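Local coordinates for protein Pyrimidine/purine nucleoside phosphorylase (Acinetobacter sp. ADP1, PDB 3HQX) that probably catalyses the reversible phosphorolysis of diverse purine and pyrimidine nucleosides, releasing the free base and ribose 1-phosphate, at residues K38-G42 with Y105-L109; E62-C68 with L80-S86; F22-C26 with P50-E54. All coordinates share one frame; numbering follows the deposited sequence.

Interaction 1: K38-G42 with Y105-L109; sequences KKTLG and YVCHL
The carbonyl oxygen of T40 is gripped twice by the facing strand: C107 N donates a hydrogen bond to T40 O at 2.9 Å, lying in the carbonyl plane, and the CA-H of V106 adds a contact, with V106 CA 3.2 Å from T40 O. The return bond runs from T40 N to C107 O, also in the carbonyl plane and on a lone pair, which closes the reciprocal ring of an antiparallel hydrogen-bonded pair. Two residues along, G42 and Y105 form a second such pair; the bond from G42 N to Y105 O is 2.9 Å long and almost straight, at 176° about the hydrogen. With segment directions 162° apart, 38-42 and 105-109 are neighbouring central strands of the six-stranded antiparallel sheet of a cupin-type beta fold, where 26-32 and 59-63 continue the sheet on either side. Y105 and C107 share one face with T40. The Y105 ring owes its place to a chi1 of 70°, which sets CG between backbone N and carbonyl carbon and folds the ring across the strand over G42, whose CA sits 3.8 Å from the ring centroid. A glycine with no side chain lets the ring come down on the backbone here. Farther along that face, T40 CB meets C107 CB at 3.8 Å. On the other face of the sheet, L41 and V106 form a non-hydrogen-bonded pair, L41 CD1 touching V106 CG2 at 4.0 Å, while L41 also packs on H29 of the second subunit. V106 CG1 lies over one face of the H108 imidazole, displaced toward its rim, and also meets K39 CD at 3.9 Å. A water accepts from K39 NZ, donates to K38 O and accepts weakly from L109 N, bridging the strand ends.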
loop_
_atom_site.group_PDB
_atom_site.type_symbol
_atom_site.label_atom_id
_atom_site.label_comp_id
_atom_site.label_asym_id
_atom_site.label_seq_id
_atom_site.Cartn_x
_atom_site.Cartn_y
_atom_site.Cartn_z
ATOM N N LYS A 38 12.198 -8.480 -9.280
ATOM C CA LYS A 38 11.408 -7.786 -8.280
ATOM C C LYS A 38 10.854 -6.484 -8.850
ATOM O O LYS A 38 11.482 -5.853 -9.704
ATOM C CB LYS A 38 12.240 -7.473 -7.043
ATOM C CG LYS A 38 12.778 -8.692 -6.334
ATOM C CD LYS A 38 14.275 -8.835 -6.484
ATOM C CE LYS A 38 14.778 -9.931 -5.529
ATOM N NZ LYS A 38 14.745 -9.471 -4.100
ATOM N N LYS A 39 9.699 -6.072 -8.329
ATOM C CA LYS A 39 9.066 -4.796 -8.633
ATOM C C LYS A 39 8.511 -4.234 -7.332
ATOM O O LYS A 39 8.449 -4.959 -6.346
ATOM C CB LYS A 39 7.917 -4.950 -9.625
ATOM C CG LYS A 39 8.375 -5.493 -10.998
ATOM C CD LYS A 39 7.224 -5.621 -11.973
ATOM C CE LYS A 39 7.597 -6.437 -13.201
ATOM N NZ LYS A 39 8.864 -5.932 -13.919
ATOM N N THR A 40 8.246 -2.950 -7.322
ATOM C CA THR A 40 7.565 -2.281 -6.189
ATOM C C THR A 40 6.185 -1.909 -6.686
ATOM O O THR A 40 6.051 -1.376 -7.799
ATOM C CB THR A 40 8.329 -1.004 -5.851
ATOM O OG1 THR A 40 9.662 -1.408 -5.448
ATOM C CG2 THR A 40 7.734 -0.330 -4.710
ATOM N N LEU A 41 5.172 -2.222 -5.905
ATOM C CA LEU A 41 3.781 -1.794 -6.106
ATOM C C LEU A 41 3.463 -0.716 -5.092
ATOM O O LEU A 41 3.508 -0.975 -3.913
ATOM C CB LEU A 41 2.828 -2.998 -5.959
ATOM C CG LEU A 41 1.342 -2.720 -6.122
ATOM C CD1 LEU A 41 0.930 -2.052 -7.480
ATOM C CD2 LEU A 41 0.554 -4.029 -5.916
ATOM N N GLY A 42 3.203 0.488 -5.545
ATOM C CA GLY A 42 3.126 1.593 -4.581
ATOM C C GLY A 42 2.039 2.615 -4.854
ATOM O O GLY A 42 1.399 2.584 -5.908
ATOM N N TYR A 105 1.392 3.246 -8.780
ATOM C CA TYR A 105 2.502 2.981 -9.689
ATOM C C TYR A 105 3.102 1.585 -9.487
ATOM O O TYR A 105 2.917 0.929 -8.442
ATOM C CB TYR A 105 3.595 4.062 -9.559
ATOM C CG TYR A 105 4.327 3.981 -8.247
ATOM C CD1 TYR A 105 5.425 3.148 -8.100
ATOM C CD2 TYR A 105 3.908 4.705 -7.148
ATOM C CE1 TYR A 105 6.071 3.000 -6.891
ATOM C CE2 TYR A 105 4.568 4.581 -5.920
ATOM C CZ TYR A 105 5.624 3.725 -5.807
ATOM O OH TYR A 105 6.229 3.653 -4.574
ATOM N N VAL A 106 3.804 1.137 -10.543
ATOM C CA VAL A 106 4.729 -0.008 -10.428
ATOM C C VAL A 106 6.123 0.511 -10.805
ATOM O O VAL A 106 6.314 1.174 -11.848
ATOM C CB VAL A 106 4.318 -1.118 -11.368
ATOM C CG1 VAL A 106 5.369 -2.242 -11.333
ATOM C CG2 VAL A 106 2.956 -1.720 -10.932
ATOM N N CYS A 107 7.093 0.203 -9.951
ATOM C CA CYS A 107 8.477 0.475 -10.214
ATOM C C CYS A 107 9.115 -0.818 -10.669
ATOM O O CYS A 107 9.192 -1.796 -9.927
ATOM C CB CYS A 107 9.157 1.041 -8.980
ATOM S SG CYS A 107 10.836 1.580 -9.288
ATOM N N HIS A 108 9.625 -0.767 -11.907
ATOM C CA HIS A 108 10.302 -1.869 -12.543
ATOM C C HIS A 108 11.801 -1.670 -12.414
ATOM O O HIS A 108 12.337 -0.654 -12.830
ATOM C CB HIS A 108 9.945 -1.912 -14.026
ATOM C CG HIS A 108 8.508 -2.159 -14.310
ATOM N ND1 HIS A 108 7.575 -1.147 -14.430
ATOM C CD2 HIS A 108 7.834 -3.316 -14.479
ATOM C CE1 HIS A 108 6.392 -1.692 -14.669
ATOM N NE2 HIS A 108 6.519 -2.992 -14.716
ATOM N N LEU A 109 12.492 -2.647 -11.838
ATOM C CA LEU A 109 13.964 -2.616 -11.786
ATOM C C LEU A 109 14.589 -2.896 -13.163
ATOM O O LEU A 109 14.234 -3.851 -13.846
ATOM C CB LEU A 109 14.496 -3.571 -10.729
ATOM C CG LEU A 109 14.493 -3.125 -9.261
ATOM C CD1 LEU A 109 15.387 -4.081 -8.460
ATOM C CD2 LEU A 109 14.991 -1.708 -9.054
HETATM O O HOH W 1 11.418 -5.704 -12.583
#

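Interaction 2: E62-C68 with L80-S86; sequences EIISGEC and LFRAGQS
E67 and R82 lie side by side and point the same way, joined by a side-on salt bridge. With E67 CG anti to the backbone N (chi1 172°) and the chain extended beyond, the carboxylate is carried alongside the extended R82 chain. R82 NE reaches E67 OE1 at 2.8 Å, and R82 NH2 the same E67 OE1 at 3.0 Å. That oxygen lies close to the guanidinium plane, yet both nitrogens approach it from one face of the carboxylate; the two planes stand 68° apart. The other carboxylate oxygen, OE2, is engaged by R69, and two arginines would probably favour the ionised form of E67. L80 closes in: its CD2 lies over one face of the guanidinium, toward its rim, and its CD1 touches E67 CG at 3.6 Å. On the opposite face of the sheet, C68 SG sits at the edge of the F81 ring. I63 crosses F81 at about a right angle, I63 CG1 4.1 Å from F81 CB. S86 OG rests against E62 CB at 3.5 Å while hydrogen-bonding to R60.

Backbone bonds set the register that brings these side chains together. C68 and F81 exchange a reciprocal pair; G84 N donates to I63 O at 2.9 Å and I63 N to Q85 O, gripping a type II turn from R82 to Q85, inside which Q85 OE1 accepts from R82 N. I64 and S65 form a classic beta bulge opposite D104. E62-S86 lies in the six-stranded sheet and E67-R82 in the four-stranded one, the register shifting by one between them at the base of the 67-72/79-82 hairpin of a cupin-type fold.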
loop_
_atom_site.group_PDB
_atom_site.type_symbol
_atom_site.label_atom_id
_atom_site.label_comp_id
_atom_site.label_asym_id
_atom_site.label_seq_id
_atom_site.Cartn_x
_atom_site.Cartn_y
_atom_site.Cartn_z
ATOM N N GLU A 62 5.938 3.040 -13.918
ATOM C CA GLU A 62 4.738 2.867 -14.712
ATOM C C GLU A 62 3.578 3.393 -13.891
ATOM O O GLU A 62 3.375 2.942 -12.760
ATOM C CB GLU A 62 4.531 1.365 -15.012
ATOM C CG GLU A 62 3.218 1.062 -15.749
ATOM C CD GLU A 62 2.933 -0.400 -15.937
ATOM O OE1 GLU A 62 3.729 -1.267 -15.490
ATOM O OE2 GLU A 62 1.880 -0.693 -16.558
ATOM N N ILE A 63 2.787 4.290 -14.480
ATOM C CA ILE A 63 1.624 4.798 -13.784
ATOM C C ILE A 63 0.472 3.843 -14.054
ATOM O O ILE A 63 0.081 3.619 -15.197
ATOM C CB ILE A 63 1.268 6.237 -14.209
ATOM C CG1 ILE A 63 2.455 7.237 -14.004
ATOM C CG2 ILE A 63 0.059 6.745 -13.413
ATOM C CD1 ILE A 63 3.192 7.097 -12.654
ATOM N N ILE A 64 -0.103 3.359 -12.978
ATOM C CA ILE A 64 -1.246 2.447 -12.982
ATOM C C ILE A 64 -2.599 3.235 -12.887
ATOM O O ILE A 64 -3.580 2.849 -13.538
ATOM C CB ILE A 64 -1.135 1.384 -11.820
ATOM C CG1 ILE A 64 0.076 0.461 -11.983
ATOM C CG2 ILE A 64 -2.459 0.587 -11.688
ATOM C CD1 ILE A 64 0.232 -0.207 -13.324
ATOM N N SER A 65 -2.614 4.291 -12.051
ATOM C CA SER A 65 -3.759 5.150 -11.853
ATOM C C SER A 65 -3.327 6.542 -11.461
ATOM O O SER A 65 -2.423 6.697 -10.633
ATOM C CB SER A 65 -4.648 4.565 -10.790
ATOM O OG SER A 65 -5.845 5.353 -10.604
ATOM N N GLY A 66 -3.970 7.555 -12.042
ATOM C CA GLY A 66 -3.682 8.926 -11.655
ATOM C C GLY A 66 -2.864 9.676 -12.661
ATOM O O GLY A 66 -2.721 9.288 -13.846
ATOM N N GLU A 67 -2.360 10.782 -12.169
ATOM C CA GLU A 67 -1.689 11.810 -12.968
ATOM C C GLU A 67 -0.581 12.364 -12.108
ATOM O O GLU A 67 -0.818 12.672 -10.921
ATOM C CB GLU A 67 -2.658 12.954 -13.288
ATOM C CG GLU A 67 -2.007 14.171 -13.964
ATOM C CD GLU A 67 -3.001 15.183 -14.348
ATOM O OE1 GLU A 67 -4.013 14.836 -14.977
ATOM O OE2 GLU A 67 -2.795 16.362 -13.978
ATOM N N CYS A 68 0.617 12.508 -12.677
ATOM C CA CYS A 68 1.727 13.128 -11.909
ATOM C C CYS A 68 2.549 14.025 -12.799
ATOM O O CYS A 68 2.509 13.930 -14.008
ATOM C CB CYS A 68 2.646 12.070 -11.238
ATOM S SG CYS A 68 3.418 10.943 -12.370
ATOM N N LEU A 80 4.545 15.480 -17.650
ATOM C CA LEU A 80 3.254 14.970 -17.218
ATOM C C LEU A 80 3.096 13.502 -17.637
ATOM O O LEU A 80 3.327 13.157 -18.773
ATOM C CB LEU A 80 2.145 15.755 -17.906
ATOM C CG LEU A 80 0.680 15.356 -17.662
ATOM C CD1 LEU A 80 0.241 15.686 -16.288
ATOM C CD2 LEU A 80 -0.167 16.160 -18.676
ATOM N N PHE A 81 2.650 12.685 -16.700
ATOM C CA PHE A 81 2.345 11.289 -16.967
ATOM C C PHE A 81 1.004 10.940 -16.404
ATOM O O PHE A 81 0.674 11.346 -15.270
ATOM C CB PHE A 81 3.427 10.406 -16.332
ATOM C CG PHE A 81 4.782 10.698 -16.855
ATOM C CD1 PHE A 81 5.193 10.214 -18.082
ATOM C CD2 PHE A 81 5.615 11.574 -16.194
ATOM C CE1 PHE A 81 6.439 10.557 -18.600
ATOM C CE2 PHE A 81 6.850 11.905 -16.721
ATOM C CZ PHE A 81 7.255 11.405 -17.911
ATOM N N ARG A 82 0.253 10.141 -17.159
ATOM C CA ARG A 82 -1.048 9.635 -16.721
ATOM C C ARG A 82 -1.073 8.126 -16.828
ATOM O O ARG A 82 -0.145 7.476 -17.361
ATOM C CB ARG A 82 -2.202 10.264 -17.515
ATOM C CG ARG A 82 -2.406 11.733 -17.259
ATOM C CD ARG A 82 -3.558 12.390 -18.055
ATOM N NE ARG A 82 -3.775 13.750 -17.575
ATOM C CZ ARG A 82 -3.784 14.864 -18.313
ATOM N NH1 ARG A 82 -3.582 14.815 -19.628
ATOM N NH2 ARG A 82 -4.018 16.030 -17.710
ATOM N N ALA A 83 -2.147 7.540 -16.307
ATOM C CA ALA A 83 -2.268 6.097 -16.303
ATOM C C ALA A 83 -2.022 5.473 -17.671
ATOM O O ALA A 83 -2.541 5.937 -18.729
ATOM C CB ALA A 83 -3.657 5.656 -15.743
ATOM N N GLY A 84 -1.160 4.453 -17.649
ATOM C CA GLY A 84 -0.770 3.738 -18.830
ATOM C C GLY A 84 0.586 4.156 -19.377
ATOM O O GLY A 84 1.164 3.462 -20.210
ATOM N N GLN A 85 1.079 5.280 -18.923
ATOM C CA GLN A 85 2.366 5.794 -19.357
ATOM C C GLN A 85 3.448 5.439 -18.363
ATOM O O GLN A 85 3.176 5.253 -17.176
ATOM C CB GLN A 85 2.236 7.294 -19.504
ATOM C CG GLN A 85 1.261 7.677 -20.584
ATOM C CD GLN A 85 1.138 9.170 -20.812
ATOM O OE1 GLN A 85 1.090 9.956 -19.858
ATOM N NE2 GLN A 85 0.963 9.564 -22.099
ATOM N N SER A 86 4.680 5.387 -18.858
ATOM C CA SER A 86 5.868 5.140 -18.068
ATOM C C SER A 86 6.912 6.206 -18.271
ATOM O O SER A 86 6.900 6.968 -19.282
ATOM C CB SER A 86 6.492 3.781 -18.414
ATOM O OG SER A 86 5.614 2.711 -18.107
#

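Interaction 3: F22-C26 with P50-E54; sequences FGGLC and PLTFE
The F22 ring turns its edge to the face of F53 in an offset edge-to-face pair, with centroids 5.1 Å apart and planes at 78°. The closest atoms are F22 CE2 and F53 CZ, at 3.4 Å, and F22 CZ lies over the F53 face, displaced toward its rim. F22 reaches across because its CG stands anti to its own carbonyl carbon (chi1 -48°), which sends the ring away from the loop toward strand 51-54.

CH-pi and aliphatic packing centre on L51. L51 CB sits over the centre of the F22 ring, 3.9 Å from the centroid and 12° off the normal, and the two methyl groups of L51 spread over the same ring, CD1 near F22 CD2 at 3.8 Å. L25 approaches L51 at about a right angle, its CB 4.2 Å from L51 CD1, so L51 CD1 meets both F22 and L25 of the loop.

A sulfur-aromatic contact joins C26 to F53. C26 SG meets F53 at the ring edge, 3.8 Å from F53 CZ, on the border of the ring whose face receives F22.

One backbone oxygen also takes part. T52 O lies near the plane of the F22 ring at its edge, 3.4 Å from F22 CZ, where the C-H groups carry slight positive charge.

The loop between strands 12-21 and 26-32 thus packs on an outermost strand of the four-stranded sheet. L25 and C26 form a classic beta bulge opposite Y21, while strand 51-54 pairs with 94-98 through F95 and I97, the F95 ring also meeting F53. With no hydrogen bond or salt bridge between 22-26 and 50-54, the contact rests on apolar, CH-pi, aromatic and sulfur-aromatic packing, consistent with association through shape rather than directed polar bonds.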
loop_
_atom_site.group_PDB
_atom_site.type_symbol
_atom_site.label_atom_id
_atom_site.label_comp_id
_atom_site.label_asym_id
_atom_site.label_seq_id
_atom_site.Cartn_x
_atom_site.Cartn_y
_atom_site.Cartn_z
ATOM N N PHE A 22 8.288 9.810 3.434
ATOM C CA PHE A 22 7.767 11.195 3.361
ATOM C C PHE A 22 6.594 11.399 4.303
ATOM O O PHE A 22 5.580 12.061 3.956
ATOM C CB PHE A 22 7.384 11.588 1.956
ATOM C CG PHE A 22 8.432 11.271 0.915
ATOM C CD1 PHE A 22 9.564 12.076 0.760
ATOM C CD2 PHE A 22 8.257 10.188 0.072
ATOM C CE1 PHE A 22 10.516 11.755 -0.221
ATOM C CE2 PHE A 22 9.209 9.876 -0.874
ATOM C CZ PHE A 22 10.320 10.665 -1.013
ATOM N N GLY A 23 6.721 10.797 5.478
ATOM C CA GLY A 23 5.744 10.994 6.553
ATOM C C GLY A 23 4.386 10.427 6.186
ATOM O O GLY A 23 3.365 10.973 6.620
ATOM N N GLY A 24 4.390 9.376 5.345
ATOM C CA GLY A 24 3.215 8.647 4.916
ATOM C C GLY A 24 2.672 9.027 3.548
ATOM O O GLY A 24 1.540 8.661 3.181
ATOM N N LEU A 25 3.436 9.791 2.777
ATOM C CA LEU A 25 2.975 10.111 1.416
ATOM C C LEU A 25 3.360 9.098 0.346
ATOM O O LEU A 25 2.762 9.129 -0.731
ATOM C CB LEU A 25 3.484 11.478 0.958
ATOM C CG LEU A 25 2.924 12.629 1.754
ATOM C CD1 LEU A 25 3.656 13.888 1.334
ATOM C CD2 LEU A 25 1.402 12.751 1.559
ATOM N N CYS A 26 4.297 8.216 0.619
ATOM C CA CYS A 26 4.573 7.094 -0.309
ATOM C C CYS A 26 4.554 5.788 0.462
ATOM O O CYS A 26 5.260 5.648 1.456
ATOM C CB CYS A 26 5.915 7.274 -0.989
ATOM S SG CYS A 26 6.292 5.989 -2.193
ATOM N N PRO A 50 7.310 18.605 -4.194
ATOM C CA PRO A 50 7.822 17.393 -4.830
ATOM C C PRO A 50 8.557 16.457 -3.901
ATOM O O PRO A 50 9.280 16.916 -2.956
ATOM C CB PRO A 50 8.761 17.905 -5.919
ATOM C CG PRO A 50 8.343 19.319 -6.162
ATOM C CD PRO A 50 7.881 19.817 -4.809
ATOM N N LEU A 51 8.348 15.158 -4.156
ATOM C CA LEU A 51 9.027 14.112 -3.441
ATOM C C LEU A 51 10.240 13.612 -4.238
ATOM O O LEU A 51 10.107 13.262 -5.416
ATOM C CB LEU A 51 8.063 12.968 -3.156
ATOM C CG LEU A 51 6.747 13.389 -2.513
ATOM C CD1 LEU A 51 5.984 12.052 -2.314
ATOM C CD2 LEU A 51 6.978 14.197 -1.177
ATOM N N THR A 52 11.412 13.534 -3.598
ATOM C CA THR A 52 12.649 13.108 -4.297
ATOM C C THR A 52 12.932 11.643 -4.041
ATOM O O THR A 52 13.045 11.231 -2.885
ATOM C CB THR A 52 13.935 13.969 -3.941
ATOM O OG1 THR A 52 13.717 15.365 -4.228
ATOM C CG2 THR A 52 15.114 13.546 -4.772
ATOM N N PHE A 53 13.111 10.868 -5.123
ATOM C CA PHE A 53 13.633 9.522 -5.045
ATOM C C PHE A 53 14.930 9.423 -5.775
ATOM O O PHE A 53 15.103 10.089 -6.820
ATOM C CB PHE A 53 12.670 8.561 -5.713
ATOM C CG PHE A 53 11.347 8.465 -5.037
ATOM C CD1 PHE A 53 11.171 7.564 -4.030
ATOM C CD2 PHE A 53 10.308 9.314 -5.380
ATOM C CE1 PHE A 53 9.940 7.469 -3.409
ATOM C CE2 PHE A 53 9.115 9.221 -4.783
ATOM C CZ PHE A 53 8.914 8.294 -3.813
ATOM N N GLU A 54 15.850 8.619 -5.216
ATOM C CA GLU A 54 17.200 8.444 -5.767
ATOM C C GLU A 54 17.432 7.009 -6.223
ATOM O O GLU A 54 17.007 6.028 -5.550
ATOM C CB GLU A 54 18.275 8.920 -4.751
ATOM C CG GLU A 54 18.057 10.380 -4.369
ATOM C CD GLU A 54 19.131 10.958 -3.465
ATOM O OE1 GLU A 54 20.155 10.284 -3.302
ATOM O OE2 GLU A 54 18.920 12.083 -2.913
#

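Overall arrangement
Interactions 1 and 2 meet where strands 103-109 and 59-63 are neighbours: V106 O is 2.8 Å from E62 N, probably a hydrogen bond, and V106 CG2 packs on I64 CG1 at 3.8 Å. Their centres lie 13 Å apart, and interaction 2 is nested in the loop closed by interaction 1. Interaction 3 touches interaction 1 at one point, Y105 OH against C26 SG at 3.3 Å. Interactions 2 and 3 do not touch; their nearest atoms are about 10 Å apart. Interaction 1 lies within the six-stranded sheet, interaction 2 spans the passage to the four-stranded sheet, and interaction 3 packs the 22-26 loop on an outer strand of the latter.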